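Local coordinates for protein 6-O-methylguanine DNA methyltransferase (Enterococcus faecalis, PDB 2B6C) that is of unknown function but probably takes part in the repair of alkylated DNA, with an all-helical AlkD-like fold, at residues V28-P33 with E68-Y73; Y63-E68 with V98-W103. One frame throughout, in Å; residues are numbered along the deposited sequence. Where two conformers were deposited one is given.

Contact 1: residues V28-P33 with E68-Y73; sequences VFAGIP and EREYQY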
# COMPACT_ATOMS: atom_id res chain seq x y z
N VAL B 28 -15.75 15.58 -23.20
CA VAL B 28 -16.76 14.56 -23.47
C VAL B 28 -16.78 13.60 -22.25
O VAL B 28 -15.72 13.16 -21.77
CB VAL B 28 -16.48 13.84 -24.85
CG1 VAL B 28 -17.56 12.77 -25.19
CG2 VAL B 28 -16.42 14.86 -25.96
N PHE B 29 -17.98 13.29 -21.74
CA PHE B 29 -18.13 12.32 -20.66
C PHE B 29 -18.82 11.05 -21.12
O PHE B 29 -19.66 11.09 -22.05
CB PHE B 29 -18.91 12.92 -19.48
CG PHE B 29 -18.05 13.74 -18.54
CD1 PHE B 29 -17.75 15.07 -18.85
CD2 PHE B 29 -17.52 13.18 -17.38
CE1 PHE B 29 -16.90 15.85 -17.97
CE2 PHE B 29 -16.70 13.92 -16.51
CZ PHE B 29 -16.42 15.26 -16.80
N ALA B 30 -18.51 9.94 -20.46
CA ALA B 30 -19.26 8.72 -20.71
C ALA B 30 -20.54 8.76 -19.85
O ALA B 30 -21.54 8.20 -20.22
CB ALA B 30 -18.42 7.48 -20.39
N GLY B 31 -20.47 9.42 -18.70
CA GLY B 31 -21.58 9.47 -17.77
C GLY B 31 -21.46 8.46 -16.65
O GLY B 31 -22.45 7.83 -16.28
N ILE B 32 -20.24 8.33 -16.11
CA ILE B 32 -19.95 7.40 -15.02
C ILE B 32 -19.48 8.15 -13.79
O ILE B 32 -18.29 8.50 -13.70
CB ILE B 32 -18.81 6.41 -15.40
CG1 ILE B 32 -19.01 5.83 -16.81
CG2 ILE B 32 -18.71 5.28 -14.34
CD1 ILE B 32 -20.23 4.92 -16.96
N PRO B 33 -20.37 8.35 -12.80
CA PRO B 33 -19.92 9.04 -11.59
C PRO B 33 -18.80 8.27 -10.86
O PRO B 33 -18.65 7.07 -11.06
CB PRO B 33 -21.21 9.13 -10.75
CG PRO B 33 -22.37 9.01 -11.83
CD PRO B 33 -21.79 7.98 -12.75
N GLU B 68 -13.28 10.09 -23.58
CA GLU B 68 -14.11 10.43 -22.45
C GLU B 68 -13.28 10.75 -21.22
O GLU B 68 -12.24 10.10 -20.96
CB GLU B 68 -15.10 9.30 -22.19
CG GLU B 68 -15.95 9.00 -23.39
CD GLU B 68 -15.31 8.05 -24.46
OE1 GLU B 68 -14.10 7.69 -24.49
OE2 GLU B 68 -16.09 7.70 -25.35
N ARG B 69 -13.74 11.75 -20.49
CA ARG B 69 -13.05 12.30 -19.33
C ARG B 69 -12.76 11.22 -18.24
O ARG B 69 -11.72 11.23 -17.64
CB ARG B 69 -13.91 13.44 -18.77
CG ARG B 69 -13.24 14.33 -17.74
CD ARG B 69 -11.80 14.64 -18.10
NE ARG B 69 -11.26 15.78 -17.34
CZ ARG B 69 -10.05 16.30 -17.52
NH1 ARG B 69 -9.24 15.78 -18.44
NH2 ARG B 69 -9.65 17.35 -16.78
N GLU B 70 -13.70 10.31 -18.03
CA GLU B 70 -13.51 9.27 -16.98
C GLU B 70 -12.25 8.39 -17.22
O GLU B 70 -11.68 7.85 -16.28
CB GLU B 70 -14.79 8.45 -16.82
CG GLU B 70 -16.01 9.28 -16.42
CD GLU B 70 -16.89 9.66 -17.59
OE1 GLU B 70 -16.39 9.89 -18.71
OE2 GLU B 70 -18.12 9.72 -17.41
N TYR B 71 -11.81 8.27 -18.47
CA TYR B 71 -10.57 7.57 -18.78
C TYR B 71 -9.33 8.30 -18.31
O TYR B 71 -8.33 7.65 -17.99
CB TYR B 71 -10.48 7.27 -20.26
CG TYR B 71 -11.55 6.27 -20.69
CD1 TYR B 71 -11.56 4.95 -20.20
CD2 TYR B 71 -12.55 6.65 -21.59
CE1 TYR B 71 -12.53 4.03 -20.61
CE2 TYR B 71 -13.54 5.74 -21.98
CZ TYR B 71 -13.52 4.44 -21.49
OH TYR B 71 -14.51 3.57 -21.90
N GLN B 72 -9.37 9.64 -18.25
CA GLN B 72 -8.25 10.39 -17.62
C GLN B 72 -8.24 10.11 -16.13
O GLN B 72 -7.16 9.99 -15.53
CB GLN B 72 -8.28 11.91 -17.86
CG GLN B 72 -7.89 12.36 -19.24
CD GLN B 72 -9.03 12.32 -20.22
OE1 GLN B 72 -9.14 11.38 -21.02
NE2 GLN B 72 -9.87 13.34 -20.19
N TYR B 73 -9.43 9.96 -15.54
CA TYR B 73 -9.54 9.66 -14.10
C TYR B 73 -9.00 8.27 -13.83
O TYR B 73 -8.35 8.06 -12.80
CB TYR B 73 -10.98 9.74 -13.59
CG TYR B 73 -11.70 11.06 -13.77
CD1 TYR B 73 -11.00 12.27 -13.87
CD2 TYR B 73 -13.12 11.10 -13.77
CE1 TYR B 73 -11.67 13.47 -14.02
CE2 TYR B 73 -13.81 12.30 -13.93
CZ TYR B 73 -13.08 13.49 -14.03
OH TYR B 73 -13.75 14.69 -14.15
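The carboxylate of Glu70 reaches across to three successive backbone N-H groups, those of Ala30, Gly31 and Ile32. Glu70 OE1 takes the Ala30 N-H on its syn lone pair, at 2.7 Å and almost straight (176°). Gly31 N meets Glu70 OE2 at 2.7 Å on the syn side, a little out of the carboxylate plane, in a bent bond. Ile32 N reaches Glu70 OE2 at 2.8 Å from the anti side, tilted further out of that plane. These bonds probably fix the carboxylate's rotation and satisfy a buried charge. Glu70 bends at chi2 (98°) to turn the carboxylate to the loop. Residues 28-33 end the loop that joins helix 13-22 to helix 34-48 in this all-helical, AlkD-like fold, and Glu70 ties them to the first turn of helix 69-81. Phe29 stands beside the carboxylate, the two planes 70° apart, with Glu70 OE2 at the ring edge. Arg69 CB lies over the centre of one Phe29 ring face, 3.6 Å from the centroid, a CH-pi contact. Tyr73 OH lies at the ring edge, 3.8 Å from Phe29 CZ, and is hydrogen-bonded to Asp105. The Arg69 guanidinium leads away to Asp105 and Lys101 O. Val28 O accepts from Arg69 N at 2.7 Å.

Contact 2: residues Y63-E68 with V98-W103; sequences YYQKTE and VPQKAW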
# COMPACT_ATOMS: atom_id res chain seq x y z
N TYR B 63 -5.00 5.21 -21.60
CA TYR B 63 -6.23 5.71 -20.95
C TYR B 63 -6.33 7.24 -20.98
O TYR B 63 -7.42 7.80 -21.16
CB TYR B 63 -6.37 5.18 -19.52
CG TYR B 63 -6.84 3.74 -19.46
CD1 TYR B 63 -8.18 3.42 -19.66
CD2 TYR B 63 -5.95 2.70 -19.21
CE1 TYR B 63 -8.62 2.11 -19.65
CE2 TYR B 63 -6.36 1.40 -19.19
CZ TYR B 63 -7.70 1.09 -19.41
OH TYR B 63 -8.12 -0.21 -19.38
N TYR B 64 -5.20 7.93 -20.82
CA TYR B 64 -5.22 9.39 -20.78
C TYR B 64 -5.62 9.94 -22.14
O TYR B 64 -6.30 10.95 -22.23
CB TYR B 64 -3.86 9.96 -20.35
CG TYR B 64 -4.00 11.32 -19.68
CD1 TYR B 64 -4.33 11.40 -18.33
CD2 TYR B 64 -3.85 12.51 -20.40
CE1 TYR B 64 -4.47 12.62 -17.71
CE2 TYR B 64 -4.00 13.78 -19.78
CZ TYR B 64 -4.30 13.82 -18.44
OH TYR B 64 -4.47 15.03 -17.78
N GLN B 65 -5.26 9.24 -23.20
CA GLN B 65 -5.55 9.74 -24.53
C GLN B 65 -6.93 9.30 -25.08
O GLN B 65 -7.34 9.75 -26.14
CB GLN B 65 -4.38 9.44 -25.49
CG GLN B 65 -2.96 9.91 -24.99
CD GLN B 65 -2.86 11.42 -24.58
OE1 GLN B 65 -3.62 12.28 -25.07
NE2 GLN B 65 -1.90 11.73 -23.68
N LYS B 66 -7.67 8.47 -24.34
CA LYS B 66 -9.04 8.13 -24.71
C LYS B 66 -9.92 9.38 -24.60
O LYS B 66 -9.60 10.30 -23.85
CB LYS B 66 -9.57 6.96 -23.86
CG LYS B 66 -8.96 5.60 -24.24
CD LYS B 66 -9.39 4.39 -23.38
CE LYS B 66 -10.82 3.90 -23.71
NZ LYS B 66 -11.09 3.41 -25.14
N THR B 67 -11.06 9.38 -25.30
CA THR B 67 -11.88 10.55 -25.47
C THR B 67 -12.59 11.02 -24.22
O THR B 67 -12.52 12.19 -23.87
CB THR B 67 -12.93 10.31 -26.58
OG1 THR B 67 -12.23 10.23 -27.82
CG2 THR B 67 -13.95 11.48 -26.66
N GLU B 68 -13.28 10.09 -23.58
CA GLU B 68 -14.11 10.43 -22.45
C GLU B 68 -13.28 10.75 -21.22
O GLU B 68 -12.24 10.10 -20.96
CB GLU B 68 -15.10 9.30 -22.19
CG GLU B 68 -15.95 9.00 -23.39
CD GLU B 68 -15.31 8.05 -24.46
OE1 GLU B 68 -14.10 7.69 -24.49
OE2 GLU B 68 -16.09 7.70 -25.35
N VAL B 98 0.27 17.15 -16.49
CA VAL B 98 -0.49 18.14 -15.72
C VAL B 98 -1.21 19.21 -16.60
O VAL B 98 -2.40 19.40 -16.46
CB VAL B 98 0.37 18.74 -14.56
CG1 VAL B 98 -0.36 19.93 -13.91
CG2 VAL B 98 0.71 17.66 -13.52
N PRO B 99 -0.48 19.84 -17.56
CA PRO B 99 -1.11 20.75 -18.51
C PRO B 99 -1.98 20.08 -19.62
O PRO B 99 -2.76 20.80 -20.28
CB PRO B 99 0.08 21.47 -19.18
CG PRO B 99 1.30 20.88 -18.69
CD PRO B 99 0.98 19.72 -17.78
N GLN B 100 -1.85 18.76 -19.83
CA GLN B 100 -2.68 18.07 -20.83
C GLN B 100 -4.11 17.78 -20.35
O GLN B 100 -4.30 17.22 -19.24
CB GLN B 100 -2.06 16.75 -21.30
CG GLN B 100 -0.65 16.79 -21.82
CD GLN B 100 -0.20 15.36 -22.20
OE1 GLN B 100 -0.93 14.63 -22.87
NE2 GLN B 100 0.98 14.97 -21.75
N LYS B 101 -5.09 18.15 -21.19
CA LYS B 101 -6.51 17.99 -20.89
C LYS B 101 -6.81 18.57 -19.47
O LYS B 101 -7.49 17.94 -18.66
CB LYS B 101 -6.95 16.51 -20.99
CG LYS B 101 -6.42 15.79 -22.22
CD LYS B 101 -7.07 14.43 -22.37
CE LYS B 101 -6.97 13.84 -23.76
NZ LYS B 101 -7.95 12.73 -23.86
N ALA B 102 -6.28 19.75 -19.21
CA ALA B 102 -6.24 20.31 -17.87
C ALA B 102 -7.48 21.08 -17.50
O ALA B 102 -7.94 21.97 -18.26
CB ALA B 102 -5.01 21.21 -17.72
N TRP B 103 -7.98 20.77 -16.31
CA TRP B 103 -9.04 21.55 -15.67
C TRP B 103 -8.89 21.20 -14.19
O TRP B 103 -8.06 20.35 -13.87
CB TRP B 103 -10.42 21.15 -16.22
CG TRP B 103 -11.56 22.07 -15.84
CD1 TRP B 103 -12.69 21.73 -15.15
CD2 TRP B 103 -11.68 23.47 -16.16
NE1 TRP B 103 -13.51 22.84 -15.03
CE2 TRP B 103 -12.92 23.90 -15.66
CE3 TRP B 103 -10.87 24.38 -16.87
CZ2 TRP B 103 -13.37 25.22 -15.80
CZ3 TRP B 103 -11.32 25.70 -17.01
CH2 TRP B 103 -12.55 26.10 -16.47
O HOH W 1 -3.26 15.14 -24.13
O HOH W 2 -10.51 13.64 -22.87
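Tyr64 and Lys101 reach past each other, each giving a hydrogen bond to the backbone of the opposite segment. They join the C-terminal end of helix 53-65 and the turn after it to the loop between helices 88-94 and 104-120, in the all-helical fold of the DNA alkylation repair family. Two bonds run from side chain to backbone. Tyr64 OH donates to Gln100 O at 2.6 Å, with the donor tilted 30° from the carbonyl plane. The ring meets that oxygen at its edge. CG of Tyr64 is anti to the backbone N (chi1 -153°), which sends the ring toward the loop. The same hydroxyl is hydrogen-bonded to Trp110 of helix 104-120. From the loop, the extended chain of Lys101 carries NZ to Tyr64 O, 2.9 Å away and in the carbonyl plane.

Side chain meets side chain in an amide pair. Gln65 NE2 donates to Gln100 OE1 at 3.2 Å. The two amides are nearly coplanar, with planes 18° apart, although the chains cross at about a right angle. Gln100 NE2 turns to Ala96 O.

Apolar contact is modest. The Lys101 chain runs alongside the Tyr64 side chain in the opposite direction, with Lys101 CG 4.0 Å from Tyr64 CE2. Gln100 CB approaches the same ring carbon. Outside the two segments, Tyr97 also meets this ring, and Gln72 and Ala75 of helix 69-81 touch Tyr64.

Two waters complete the contact. One donates to both Gln65 OE1 and Gln100 OE1, so it closes a cycle with the direct amide bond. The other accepts from Lys101 NZ at 2.9 Å and donates to Thr67 O at 2.7 Å.

Contacts 1 and 2 are neighbours, with centres about 10 Å apart, and share Glu68. Residues 63-68 run directly into 68-73, so the turn between helices 53-65 and 69-81 takes part in both. Along the chain the segments alternate. The two contacts also meet directly: Arg69 NH1 lies 2.8 Å from Lys101 O, a probable hydrogen bond. Tyr71 CB packs 3.2 Å from Tyr63 O. Contact 1 is the more buried, while contact 2 lies at the surface. Glycerol, probably from the crystallisation liquor, is hydrogen-bonded to Glu68 OE2 and to Thr67 OG1 at the shared turn. It does not identify an active site.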